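Cysteine synthase (Helicobacter pylori, PDB 6AHI) catalyses the pyridoxal 5'-phosphate-dependent formation of L-cysteine and acetate from O-acetyl-L-serine and hydrogen sulfide, and also has cystathionine beta-synthase activity. Local coordinates at residues T14-F19 and V165-T170; K91-V96 and L114-P119; T170-F175 and Q287-F292. One frame throughout, in Å; residues are numbered along the deposited sequence.

Contact 1: T14-F19 and V165-T170; sequences TPVFKF and VQELGT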
ATOM      1  N   THR A  14      -7.786   5.606   9.018  1.00 20.73           N
ATOM      2  CA  THR A  14      -6.544   6.004   8.389  1.00 21.09           C
ATOM      3  C   THR A  14      -5.928   7.194   9.118  1.00 20.17           C
ATOM      4  O   THR A  14      -6.645   8.034   9.688  1.00 20.14           O
ATOM      5  CB  THR A  14      -6.784   6.342   6.918  1.00 21.90           C
ATOM      6  OG1 THR A  14      -7.849   7.284   6.797  1.00 21.25           O
ATOM      7  CG2 THR A  14      -7.088   5.100   6.123  1.00 22.77           C
ATOM      8  N   PRO A  15      -4.604   7.381   9.019  1.00 19.80           N
ATOM      9  CA  PRO A  15      -3.972   8.540   9.652  1.00 20.11           C
ATOM     10  C   PRO A  15      -4.200   9.838   8.850  1.00 19.17           C
ATOM     11  O   PRO A  15      -4.728   9.815   7.721  1.00 18.36           O
ATOM     12  CB  PRO A  15      -2.483   8.198   9.670  1.00 21.74           C
ATOM     13  CG  PRO A  15      -2.283   7.074   8.695  1.00 20.65           C
ATOM     14  CD  PRO A  15      -3.641   6.472   8.385  1.00 21.27           C
ATOM     15  N   VAL A  16      -3.849  10.959   9.479  1.00 16.28           N
ATOM     16  CA  VAL A  16      -3.929  12.248   8.876  1.00 16.30           C
ATOM     17  C   VAL A  16      -2.528  12.862   8.915  1.00 15.34           C
ATOM     18  O   VAL A  16      -1.909  12.882   9.979  1.00 15.78           O
ATOM     19  CB  VAL A  16      -4.938  13.128   9.627  1.00 18.53           C
ATOM     20  CG1 VAL A  16      -4.918  14.537   9.086  1.00 19.29           C
ATOM     21  CG2 VAL A  16      -6.368  12.572   9.576  1.00 20.42           C
ATOM     22  N   PHE A  17      -2.018  13.291   7.759  1.00 14.42           N
ATOM     23  CA  PHE A  17      -0.762  13.958   7.659  1.00 14.76           C
ATOM     24  C   PHE A  17      -0.972  15.456   7.863  1.00 15.69           C
ATOM     25  O   PHE A  17      -1.823  16.073   7.180  1.00 15.55           O
ATOM     26  CB  PHE A  17      -0.130  13.695   6.293  1.00 15.42           C
ATOM     27  CG  PHE A  17       1.376  13.885   6.293  1.00 16.01           C
ATOM     28  CD1 PHE A  17       1.916  15.154   6.217  1.00 17.90           C
ATOM     29  CD2 PHE A  17       2.232  12.823   6.509  1.00 16.29           C
ATOM     30  CE1 PHE A  17       3.287  15.356   6.304  1.00 18.33           C
ATOM     31  CE2 PHE A  17       3.605  13.010   6.549  1.00 17.30           C
ATOM     32  CZ  PHE A  17       4.131  14.279   6.466  1.00 18.87           C
ATOM     33  N   LYS A  18      -0.198  16.057   8.772  1.00 15.43           N
ATOM     34  CA  LYS A  18      -0.274  17.498   9.026  1.00 16.73           C
ATOM     35  C   LYS A  18       0.932  18.210   8.407  1.00 16.41           C
ATOM     36  O   LYS A  18       2.106  17.888   8.708  1.00 17.06           O
ATOM     37  CB  LYS A  18      -0.329  17.818  10.515  1.00 20.11           C
ATOM     38  CG  LYS A  18      -0.465  19.296  10.859  1.00 22.45           C
ATOM     39  CD  LYS A  18      -0.236  19.527  12.338  1.00 24.19           C
ATOM     40  CE  LYS A  18      -0.676  20.897  12.782  1.00 26.83           C
ATOM     41  NZ  LYS A  18      -0.442  21.013  14.240  1.00 32.79           N
ATOM     42  N   PHE A  19       0.625  19.150   7.505  1.00 16.54           N
ATOM     43  CA  PHE A  19       1.591  20.019   6.854  1.00 16.50           C
ATOM     44  C   PHE A  19       1.498  21.433   7.449  1.00 18.12           C
ATOM     45  O   PHE A  19       0.398  21.979   7.629  1.00 18.34           O
ATOM     46  CB  PHE A  19       1.292  20.116   5.358  1.00 16.96           C
ATOM     47  CG  PHE A  19       1.255  18.813   4.607  1.00 16.72           C
ATOM     48  CD1 PHE A  19       2.394  18.337   3.959  1.00 17.79           C
ATOM     49  CD2 PHE A  19       0.068  18.108   4.461  1.00 15.86           C
ATOM     50  CE1 PHE A  19       2.345  17.166   3.206  1.00 17.50           C
ATOM     51  CE2 PHE A  19       0.036  16.932   3.733  1.00 16.45           C
ATOM     52  CZ  PHE A  19       1.170  16.457   3.115  1.00 17.18           C
ATOM     53  N   VAL A 165     -13.873  14.057  11.982  1.00 25.32           N
ATOM     54  CA  VAL A 165     -14.201  14.934  13.093  1.00 26.20           C
ATOM     55  C   VAL A 165     -13.715  14.319  14.409  1.00 25.86           C
ATOM     56  O   VAL A 165     -13.308  15.060  15.276  1.00 24.27           O
ATOM     57  CB  VAL A 165     -15.695  15.292  13.144  1.00 28.97           C
ATOM     58  CG1 VAL A 165     -16.009  16.100  14.394  1.00 30.33           C
ATOM     59  CG2 VAL A 165     -16.097  16.052  11.905  1.00 29.14           C
ATOM     60  N   GLN A 166     -13.749  12.994  14.546  1.00 28.09           N
ATOM     61  CA  GLN A 166     -13.196  12.348  15.769  1.00 32.96           C
ATOM     62  C   GLN A 166     -11.710  12.677  15.938  1.00 29.55           C
ATOM     63  O   GLN A 166     -11.277  12.903  17.036  1.00 31.47           O
ATOM     64  CB  GLN A 166     -13.325  10.830  15.731  1.00 39.92           C
ATOM     65  CG  GLN A 166     -14.738  10.341  15.978  1.00 51.70           C
ATOM     66  CD  GLN A 166     -14.806   8.833  16.026  1.00 61.11           C
ATOM     67  OE1 GLN A 166     -13.827   8.150  16.351  1.00 53.97           O
ATOM     68  NE2 GLN A 166     -15.977   8.305  15.697  1.00 72.76           N
ATOM     69  N   GLU A 167     -10.935  12.681  14.845  1.00 27.15           N
ATOM     70  CA  GLU A 167      -9.481  12.903  14.893  1.00 28.44           C
ATOM     71  C   GLU A 167      -9.159  14.408  14.968  1.00 25.68           C
ATOM     72  O   GLU A 167      -8.190  14.800  15.600  1.00 23.12           O
ATOM     73  CB  GLU A 167      -8.751  12.424  13.629  1.00 32.17           C
ATOM     74  CG  GLU A 167      -8.796  10.938  13.320  1.00 36.84           C
ATOM     75  CD  GLU A 167      -8.236  10.583  11.937  1.00 36.80           C
ATOM     76  OE1 GLU A 167      -8.933  10.922  10.944  1.00 26.68           O
ATOM     77  OE2 GLU A 167      -7.078   9.998  11.856  1.00 34.64           O
ATOM     78  N   LEU A 168      -9.879  15.256  14.224  1.00 22.11           N
ATOM     79  CA  LEU A 168      -9.447  16.647  14.079  1.00 22.16           C
ATOM     80  C   LEU A 168     -10.326  17.633  14.834  1.00 23.00           C
ATOM     81  O   LEU A 168      -9.933  18.780  14.963  1.00 25.22           O
ATOM     82  CB  LEU A 168      -9.424  17.036  12.600  1.00 22.15           C
ATOM     83  CG  LEU A 168      -8.509  16.204  11.713  1.00 20.64           C
ATOM     84  CD1 LEU A 168      -8.568  16.736  10.289  1.00 20.02           C
ATOM     85  CD2 LEU A 168      -7.082  16.187  12.263  1.00 22.61           C
ATOM     86  N   GLY A 169     -11.503  17.212  15.300  1.00 22.45           N
ATOM     87  CA  GLY A 169     -12.454  18.128  15.932  1.00 22.96           C
ATOM     88  C   GLY A 169     -13.144  19.048  14.917  1.00 23.75           C
ATOM     89  O   GLY A 169     -13.168  18.775  13.681  1.00 25.60           O
ATOM     90  N   THR A 170     -13.654  20.175  15.412  1.00 23.32           N
ATOM     91  CA  THR A 170     -14.465  21.063  14.644  1.00 23.11           C
ATOM     92  C   THR A 170     -13.695  22.326  14.238  1.00 22.50           C
ATOM     93  O   THR A 170     -14.265  23.159  13.592  1.00 23.07           O
ATOM     94  CB  THR A 170     -15.752  21.424  15.395  1.00 25.96           C
ATOM     95  OG1 THR A 170     -15.420  22.134  16.584  1.00 24.90           O
ATOM     96  CG2 THR A 170     -16.607  20.215  15.725  1.00 27.26           C
TER
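Val16 meets the last turn of helix 160-168 with both of its methyl groups, one set against a carboxylate and the other against a leucine. CG2 of Val16 lies 3.3 Å from OE1 of Glu167 and 3.5 Å from OE2 of the same glutamate, so the methyl sits against the oxygen end of the acid and not against its aliphatic stem. CG1, anti to the backbone N of Val16 (chi1 174°), is turned the other way and meets CD2 of Leu168 at 4.2 Å. A single rotamer thus lets the valine straddle two successive helix residues.

Glu167 leaves the helix with CG beside its own backbone N (chi1 -63°) and continues extended through chi2 at 171°, which carries the carboxylate across to the loop just before strand 16-19, where OE2 of Glu167 comes within 3.0 Å of the carbonyl O of Thr14. Both atoms are acceptors; Lys35, on strand 31-36, makes a salt bridge with OE1 of Glu167 and a hydrogen bond to O of Thr14, and probably makes the approach tolerable. The hydroxyl of Thr14 is directed to Glu37 instead. Beyond Leu168 the helix ends, Gly169 leaving helical geometry with positive phi.

Met2 and Ile3 of the second subunit pack on Glu167 and Leu168, while Val16 and Phe17 pair in a parallel ladder with a strand of that subunit, placing this contact at the dimer interface. Chemically, the join is a small apolar touch beside a lysine shared by two oxygens, whose positive charge probably offsets what would otherwise be an unfavourable meeting of acceptors.

Contact 2: K91-V96 and L114-P119; sequences KTIFVV and LVINTP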
ATOM      1  N   LYS A  91     -19.959 -12.898  -6.190  1.00 50.83           N
ATOM      2  CA  LYS A  91     -19.370 -12.688  -7.531  1.00 51.61           C
ATOM      3  C   LYS A  91     -19.549 -11.220  -7.960  1.00 50.51           C
ATOM      4  O   LYS A  91     -20.550 -10.570  -7.634  1.00 51.53           O
ATOM      5  CB  LYS A  91     -19.995 -13.635  -8.566  1.00 55.28           C
ATOM      6  CG  LYS A  91     -19.613 -15.101  -8.422  1.00 56.74           C
ATOM      7  CD  LYS A  91     -18.115 -15.343  -8.437  1.00 55.74           C
ATOM      8  CE  LYS A  91     -17.776 -16.811  -8.395  1.00 57.91           C
ATOM      9  NZ  LYS A  91     -16.333 -17.043  -8.179  1.00 56.66           N
ATOM     10  N   THR A  92     -18.567 -10.731  -8.724  1.00 49.48           N
ATOM     11  CA  THR A  92     -18.510  -9.358  -9.221  1.00 48.79           C
ATOM     12  C   THR A  92     -18.153  -9.358 -10.716  1.00 49.96           C
ATOM     13  O   THR A  92     -17.356 -10.170 -11.168  1.00 48.86           O
ATOM     14  CB  THR A  92     -17.488  -8.522  -8.440  1.00 46.57           C
ATOM     15  OG1 THR A  92     -16.209  -9.150  -8.562  1.00 46.26           O
ATOM     16  CG2 THR A  92     -17.837  -8.378  -6.976  1.00 44.80           C
ATOM     17  N   ILE A  93     -18.740  -8.412 -11.462  1.00 50.62           N
ATOM     18  CA  ILE A  93     -18.403  -8.158 -12.866  1.00 52.66           C
ATOM     19  C   ILE A  93     -18.118  -6.659 -13.008  1.00 51.64           C
ATOM     20  O   ILE A  93     -18.939  -5.843 -12.615  1.00 53.04           O
ATOM     21  CB  ILE A  93     -19.534  -8.621 -13.824  1.00 55.31           C
ATOM     22  CG1 ILE A  93     -19.913 -10.086 -13.625  1.00 57.26           C
ATOM     23  CG2 ILE A  93     -19.143  -8.360 -15.262  1.00 56.25           C
ATOM     24  CD1 ILE A  93     -21.294 -10.440 -14.125  1.00 61.36           C
ATOM     25  N   PHE A  94     -16.940  -6.304 -13.533  1.00 50.91           N
ATOM     26  CA  PHE A  94     -16.622  -4.904 -13.771  1.00 50.31           C
ATOM     27  C   PHE A  94     -16.465  -4.662 -15.278  1.00 54.11           C
ATOM     28  O   PHE A  94     -15.854  -5.452 -16.002  1.00 54.87           O
ATOM     29  CB  PHE A  94     -15.419  -4.466 -12.936  1.00 46.95           C
ATOM     30  CG  PHE A  94     -15.668  -4.680 -11.469  1.00 44.80           C
ATOM     31  CD1 PHE A  94     -16.713  -4.044 -10.827  1.00 45.91           C
ATOM     32  CD2 PHE A  94     -14.892  -5.552 -10.735  1.00 44.85           C
ATOM     33  CE1 PHE A  94     -16.963  -4.248  -9.479  1.00 43.65           C
ATOM     34  CE2 PHE A  94     -15.157  -5.780  -9.394  1.00 42.56           C
ATOM     35  CZ  PHE A  94     -16.202  -5.144  -8.775  1.00 42.76           C
ATOM     36  N   VAL A  95     -17.072  -3.557 -15.734  1.00 56.13           N
ATOM     37  CA  VAL A  95     -16.970  -3.126 -17.119  1.00 56.95           C
ATOM     38  C   VAL A  95     -16.038  -1.915 -17.161  1.00 55.87           C
ATOM     39  O   VAL A  95     -16.309  -0.885 -16.547  1.00 52.33           O
ATOM     40  CB  VAL A  95     -18.345  -2.818 -17.731  1.00 59.41           C
ATOM     41  CG1 VAL A  95     -18.215  -2.630 -19.235  1.00 61.91           C
ATOM     42  CG2 VAL A  95     -19.357  -3.908 -17.405  1.00 60.02           C
ATOM     43  N   VAL A  96     -14.910  -2.103 -17.853  1.00 58.41           N
ATOM     44  CA  VAL A  96     -13.796  -1.174 -17.848  1.00 57.50           C
ATOM     45  C   VAL A  96     -13.400  -0.902 -19.293  1.00 59.78           C
ATOM     46  O   VAL A  96     -13.160  -1.844 -20.045  1.00 60.11           O
ATOM     47  CB  VAL A  96     -12.607  -1.755 -17.064  1.00 58.80           C
ATOM     48  CG1 VAL A  96     -11.407  -0.813 -17.087  1.00 59.13           C
ATOM     49  CG2 VAL A  96     -13.006  -2.084 -15.625  1.00 57.06           C
ATOM     50  N   LEU A 114     -14.748 -10.749 -12.594  1.00 49.39           N
ATOM     51  CA  LEU A 114     -14.791 -10.835 -14.066  1.00 52.48           C
ATOM     52  C   LEU A 114     -14.703  -9.400 -14.617  1.00 51.68           C
ATOM     53  O   LEU A 114     -15.474  -8.561 -14.229  1.00 51.79           O
ATOM     54  CB  LEU A 114     -16.079 -11.558 -14.480  1.00 55.88           C
ATOM     55  CG  LEU A 114     -16.388 -11.602 -15.983  1.00 59.71           C
ATOM     56  CD1 LEU A 114     -15.325 -12.407 -16.723  1.00 61.98           C
ATOM     57  CD2 LEU A 114     -17.774 -12.193 -16.262  1.00 62.17           C
ATOM     58  N   VAL A 115     -13.681  -9.111 -15.434  1.00 51.68           N
ATOM     59  CA  VAL A 115     -13.481  -7.809 -16.034  1.00 52.47           C
ATOM     60  C   VAL A 115     -13.850  -7.922 -17.520  1.00 55.99           C
ATOM     61  O   VAL A 115     -13.313  -8.762 -18.225  1.00 57.58           O
ATOM     62  CB  VAL A 115     -12.048  -7.287 -15.850  1.00 50.79           C
ATOM     63  CG1 VAL A 115     -11.803  -6.018 -16.645  1.00 51.60           C
ATOM     64  CG2 VAL A 115     -11.713  -7.032 -14.383  1.00 47.77           C
ATOM     65  N   ILE A 116     -14.809  -7.098 -17.948  1.00 57.93           N
ATOM     66  CA  ILE A 116     -15.265  -7.032 -19.356  1.00 60.57           C
ATOM     67  C   ILE A 116     -14.848  -5.659 -19.884  1.00 62.35           C
ATOM     68  O   ILE A 116     -15.103  -4.639 -19.238  1.00 60.54           O
ATOM     69  CB  ILE A 116     -16.779  -7.262 -19.459  1.00 61.43           C
ATOM     70  CG1 ILE A 116     -17.126  -8.699 -19.071  1.00 62.49           C
ATOM     71  CG2 ILE A 116     -17.297  -6.911 -20.864  1.00 64.73           C
ATOM     72  CD1 ILE A 116     -18.582  -8.925 -18.747  1.00 64.16           C
ATOM     73  N   ASN A 117     -14.168  -5.652 -21.035  1.00 67.00           N
ATOM     74  CA  ASN A 117     -13.665  -4.414 -21.616  1.00 67.11           C
ATOM     75  C   ASN A 117     -14.603  -3.895 -22.709  1.00 69.37           C
ATOM     76  O   ASN A 117     -15.223  -4.671 -23.417  1.00 70.35           O
ATOM     77  CB  ASN A 117     -12.270  -4.584 -22.206  1.00 67.61           C
ATOM     78  CG  ASN A 117     -11.204  -4.822 -21.165  1.00 64.17           C
ATOM     79  OD1 ASN A 117     -10.341  -5.660 -21.382  1.00 64.44           O
ATOM     80  ND2 ASN A 117     -11.234  -4.070 -20.076  1.00 60.48           N
ATOM     81  N   THR A 118     -14.660  -2.562 -22.810  1.00 68.63           N
ATOM     82  CA  THR A 118     -15.316  -1.824 -23.882  1.00 70.89           C
ATOM     83  C   THR A 118     -14.271  -0.985 -24.622  1.00 71.71           C
ATOM     84  O   THR A 118     -13.173  -0.755 -24.111  1.00 66.03           O
ATOM     85  CB  THR A 118     -16.446  -0.952 -23.312  1.00 69.73           C
ATOM     86  OG1 THR A 118     -15.906  -0.152 -22.254  1.00 63.36           O
ATOM     87  CG2 THR A 118     -17.623  -1.777 -22.824  1.00 70.49           C
ATOM     88  N   PRO A 119     -14.563  -0.478 -25.847  1.00 73.80           N
ATOM     89  CA  PRO A 119     -13.616   0.375 -26.563  1.00 74.54           C
ATOM     90  C   PRO A 119     -13.253   1.658 -25.777  1.00 73.02           C
ATOM     91  O   PRO A 119     -14.099   2.268 -25.017  1.00 75.82           O
ATOM     92  CB  PRO A 119     -14.337   0.677 -27.893  1.00 77.99           C
ATOM     93  CG  PRO A 119     -15.294  -0.488 -28.051  1.00 79.77           C
ATOM     94  CD  PRO A 119     -15.771  -0.755 -26.636  1.00 77.18           C
TER
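Ile93 and Ile116 interlock on one face of the parallel strand pair 91-96 and 114-118: CG2 of Ile93 and CD1 of Ile116 come within 3.6 Å. The chain of Ile116 runs beside its own N (chi1 -67°) and stretches on to bring CD1 back to the neighbouring strand. Leu114 lies alongside Ile93, pointing the same way, with its CD2 4.0 Å from CG1 of Ile93. Since CD2 of Leu114 also approaches CG2, the leucine branch fits against the fork of the isoleucine. Farther along the same face, CG1 of Val95 and CG2 of Thr118 meet at 3.7 Å, their side chains crossing at about a right angle. Helix 123-137 packs on the Val95, Ile116 and Thr118 part of this face through Ala127, Lys130 and Ser131, and Ile138 touches Ile93.

The other face carries Phe94, Val96, Val115 and Asn117. Here CG2 of Val96 is 4.2 Å from CG1 of Val115, a looser touch, and helix 102-110 lies over them with Gln105, Met108 and Arg109. That helix is the crossover of the beta-alpha-beta unit to which both strands belong.

Between the faces runs the parallel ladder, its straightest bond being Ile116 N to Phe94 O (2.8 Å, 174°). At its end O of Val96 takes two donors from opposite faces of its carbonyl plane: ND2 of Asn117 at 2.9 Å, and N of Thr118 at 3.2 Å. Asn117 keeps that oxygen close to its amide plane, and ND2 also binds Gln105 of the crossover helix. The chemistry is therefore apolar interlocking mainly on the Ile93 face, a lighter touch on the other, and a side-chain amide that ties the strand end to the helix.

Contact 3: T170-F175 and Q287-F292; sequences TNLTSF and QVLTIF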
ATOM      1  N   THR A 170     -13.654  20.175  15.412  1.00 23.32           N
ATOM      2  CA  THR A 170     -14.465  21.063  14.644  1.00 23.11           C
ATOM      3  C   THR A 170     -13.695  22.326  14.238  1.00 22.50           C
ATOM      4  O   THR A 170     -14.265  23.159  13.592  1.00 23.07           O
ATOM      5  CB  THR A 170     -15.752  21.424  15.395  1.00 25.96           C
ATOM      6  OG1 THR A 170     -15.420  22.134  16.584  1.00 24.90           O
ATOM      7  CG2 THR A 170     -16.607  20.215  15.725  1.00 27.26           C
ATOM      8  N   ASN A 171     -12.405  22.446  14.569  1.00 22.71           N
ATOM      9  CA  ASN A 171     -11.587  23.623  14.175  1.00 24.31           C
ATOM     10  C   ASN A 171     -11.045  23.406  12.753  1.00 21.27           C
ATOM     11  O   ASN A 171      -9.821  23.191  12.522  1.00 20.72           O
ATOM     12  CB  ASN A 171     -10.468  23.940  15.175  1.00 27.82           C
ATOM     13  CG  ASN A 171      -9.868  25.320  14.970  1.00 30.94           C
ATOM     14  OD1 ASN A 171     -10.553  26.269  14.606  1.00 36.10           O
ATOM     15  ND2 ASN A 171      -8.570  25.442  15.180  1.00 32.25           N
ATOM     16  N   LEU A 172     -11.976  23.408  11.799  1.00 20.21           N
ATOM     17  CA  LEU A 172     -11.637  23.329  10.389  1.00 19.91           C
ATOM     18  C   LEU A 172     -12.251  24.526   9.665  1.00 20.34           C
ATOM     19  O   LEU A 172     -13.438  24.821   9.806  1.00 20.22           O
ATOM     20  CB  LEU A 172     -12.147  22.019   9.802  1.00 19.93           C
ATOM     21  CG  LEU A 172     -11.574  20.750  10.413  1.00 20.50           C
ATOM     22  CD1 LEU A 172     -12.299  19.556   9.814  1.00 21.65           C
ATOM     23  CD2 LEU A 172     -10.054  20.639  10.190  1.00 20.23           C
ATOM     24  N   THR A 173     -11.432  25.165   8.846  1.00 18.79           N
ATOM     25  CA  THR A 173     -11.774  26.371   8.153  1.00 19.50           C
ATOM     26  C   THR A 173     -12.333  26.024   6.760  1.00 20.71           C
ATOM     27  O   THR A 173     -13.262  26.678   6.268  1.00 21.02           O
ATOM     28  CB  THR A 173     -10.544  27.274   7.994  1.00 19.27           C
ATOM     29  OG1 THR A 173      -9.844  27.353   9.243  1.00 18.73           O
ATOM     30  CG2 THR A 173     -10.912  28.649   7.494  1.00 20.20           C
ATOM     31  N   SER A 174     -11.751  24.999   6.139  1.00 20.71           N
ATOM     32  CA  SER A 174     -12.049  24.658   4.777  1.00 21.49           C
ATOM     33  C   SER A 174     -11.863  23.146   4.553  1.00 20.91           C
ATOM     34  O   SER A 174     -11.008  22.486   5.161  1.00 19.02           O
ATOM     35  CB  SER A 174     -11.166  25.481   3.853  1.00 23.91           C
ATOM     36  OG  SER A 174     -11.499  25.189   2.485  1.00 28.76           O
ATOM     37  N   PHE A 175     -12.659  22.624   3.607  1.00 20.75           N
ATOM     38  CA  PHE A 175     -12.595  21.283   3.085  1.00 20.01           C
ATOM     39  C   PHE A 175     -12.403  21.368   1.569  1.00 20.67           C
ATOM     40  O   PHE A 175     -13.197  21.963   0.860  1.00 20.99           O
ATOM     41  CB  PHE A 175     -13.853  20.495   3.427  1.00 21.19           C
ATOM     42  CG  PHE A 175     -13.940  19.115   2.820  1.00 22.11           C
ATOM     43  CD1 PHE A 175     -12.874  18.233   2.929  1.00 21.29           C
ATOM     44  CD2 PHE A 175     -15.074  18.701   2.127  1.00 22.89           C
ATOM     45  CE1 PHE A 175     -12.948  16.962   2.384  1.00 22.03           C
ATOM     46  CE2 PHE A 175     -15.138  17.431   1.582  1.00 23.96           C
ATOM     47  CZ  PHE A 175     -14.081  16.562   1.710  1.00 22.94           C
ATOM     48  N   GLN A 287      -7.227  26.140   9.235  1.00 20.66           N
ATOM     49  CA  GLN A 287      -6.991  24.698   9.196  1.00 20.51           C
ATOM     50  C   GLN A 287      -7.738  24.132   7.980  1.00 18.45           C
ATOM     51  O   GLN A 287      -8.938  24.269   7.887  1.00 20.25           O
ATOM     52  CB  GLN A 287      -7.423  24.023  10.496  1.00 21.75           C
ATOM     53  CG  GLN A 287      -6.982  24.757  11.765  1.00 22.73           C
ATOM     54  CD  GLN A 287      -5.513  24.567  12.040  1.00 25.09           C
ATOM     55  OE1 GLN A 287      -5.004  23.455  12.081  1.00 31.00           O
ATOM     56  NE2 GLN A 287      -4.809  25.678  12.208  1.00 25.47           N
ATOM     57  N   VAL A 288      -6.985  23.579   7.018  1.00 17.05           N
ATOM     58  CA  VAL A 288      -7.565  23.126   5.740  1.00 17.84           C
ATOM     59  C   VAL A 288      -7.504  21.602   5.679  1.00 17.97           C
ATOM     60  O   VAL A 288      -6.424  21.031   5.845  1.00 17.52           O
ATOM     61  CB  VAL A 288      -6.841  23.766   4.544  1.00 18.48           C
ATOM     62  CG1 VAL A 288      -7.337  23.228   3.216  1.00 19.67           C
ATOM     63  CG2 VAL A 288      -6.963  25.280   4.584  1.00 19.52           C
ATOM     64  N   LEU A 289      -8.654  20.950   5.472  1.00 17.08           N
ATOM     65  CA  LEU A 289      -8.694  19.501   5.350  1.00 17.65           C
ATOM     66  C   LEU A 289      -8.734  19.117   3.870  1.00 18.77           C
ATOM     67  O   LEU A 289      -9.535  19.712   3.109  1.00 19.90           O
ATOM     68  CB  LEU A 289      -9.945  18.985   6.043  1.00 18.79           C
ATOM     69  CG  LEU A 289     -10.336  17.534   5.787  1.00 20.17           C
ATOM     70  CD1 LEU A 289      -9.318  16.549   6.348  1.00 19.08           C
ATOM     71  CD2 LEU A 289     -11.709  17.282   6.372  1.00 22.71           C
ATOM     72  N   THR A 290      -7.936  18.117   3.488  1.00 17.98           N
ATOM     73  CA  THR A 290      -8.049  17.498   2.149  1.00 18.93           C
ATOM     74  C   THR A 290      -7.998  15.961   2.291  1.00 18.00           C
ATOM     75  O   THR A 290      -7.793  15.423   3.346  1.00 16.82           O
ATOM     76  CB  THR A 290      -7.029  18.117   1.183  1.00 19.78           C
ATOM     77  OG1 THR A 290      -7.300  17.716  -0.168  1.00 24.01           O
ATOM     78  CG2 THR A 290      -5.613  17.722   1.523  1.00 18.67           C
ATOM     79  N   ILE A 291      -8.189  15.268   1.170  1.00 17.98           N
ATOM     80  CA  ILE A 291      -8.177  13.833   1.097  1.00 18.68           C
ATOM     81  C   ILE A 291      -7.207  13.448  -0.016  1.00 18.21           C
ATOM     82  O   ILE A 291      -7.307  13.999  -1.124  1.00 17.61           O
ATOM     83  CB  ILE A 291      -9.588  13.268   0.818  1.00 21.52           C
ATOM     84  CG1 ILE A 291     -10.559  13.602   1.952  1.00 22.97           C
ATOM     85  CG2 ILE A 291      -9.539  11.764   0.566  1.00 21.17           C
ATOM     86  CD1 ILE A 291     -11.966  13.619   1.481  1.00 27.58           C
ATOM     87  N   PHE A 292      -6.323  12.499   0.280  1.00 17.83           N
ATOM     88  CA  PHE A 292      -5.460  11.862  -0.697  1.00 18.34           C
ATOM     89  C   PHE A 292      -6.076  10.530  -1.097  1.00 19.58           C
ATOM     90  O   PHE A 292      -5.989   9.569  -0.340  1.00 20.74           O
ATOM     91  CB  PHE A 292      -4.050  11.658  -0.132  1.00 17.92           C
ATOM     92  CG  PHE A 292      -3.256  12.917   0.076  1.00 17.90           C
ATOM     93  CD1 PHE A 292      -3.746  14.146  -0.317  1.00 17.73           C
ATOM     94  CD2 PHE A 292      -2.002  12.872   0.666  1.00 18.45           C
ATOM     95  CE1 PHE A 292      -3.006  15.299  -0.146  1.00 17.85           C
ATOM     96  CE2 PHE A 292      -1.265  14.030   0.861  1.00 18.11           C
ATOM     97  CZ  PHE A 292      -1.755  15.243   0.439  1.00 18.20           C
TER
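Thr173 and Gln287 grip each other twice: N of Thr173 donates to O of Gln287 (2.8 Å), and N of Gln287 donates to OG1 of Thr173 (2.9 Å, 169°). The hydroxyl can take that N-H because it stands beside the threonine's own backbone N (chi1 -46°). A weak bond from Ser174 N also reaches O of Gln287. The parallel pairing then continues through Leu289 N to Ser174 O at 2.8 Å.

Side chains on one face add to this. Phe175, its CG anti to the backbone N, presents CD1 to CD2 of Leu289 (3.8 Å) and the CE1-CZ edge of its ring to CD1 of Ile291, which lies near the ring plane, 3.6 Å from CE1. From the loop before the strand, CD1 of Leu172 also reaches CD2 of Leu289.

In the next shell, Thr188 and Leu192 of helix 183-195 pack on Phe175, while OE1 of Gln287 binds the hydroxyl of Tyr33 and OG of Ser174 binds Glu278. Ile291 touches Thr184, a probable cofactor-binding residue. Polar bonds thus set the register at the start of these two neighbouring strands of the mixed sheet, and apolar packing extends the contact toward the probable cofactor site.

Contacts 1 and 3 are neighbours, their centres 9 Å apart, and share Thr170, where the chain passes from helix 160-168 toward strand 174-178. They touch through Leu168 CD1 and Leu289 CD1 at 4.0 Å and through the rings of Phe19 and Phe292, and both reach the same mixed sheet, contact 1 at the strand outermost in this chain, where the sheet runs on into the second subunit. Contact 2 belongs to the separate parallel sheet, its centre 36 Å from either of the others. Contact 3 comes nearer the probable cofactor-binding residues: the Ile291 side chain is about 4 Å from that of Thr184, while the Phe94 side chain of contact 2 stays about 10 Å from that of Asn76.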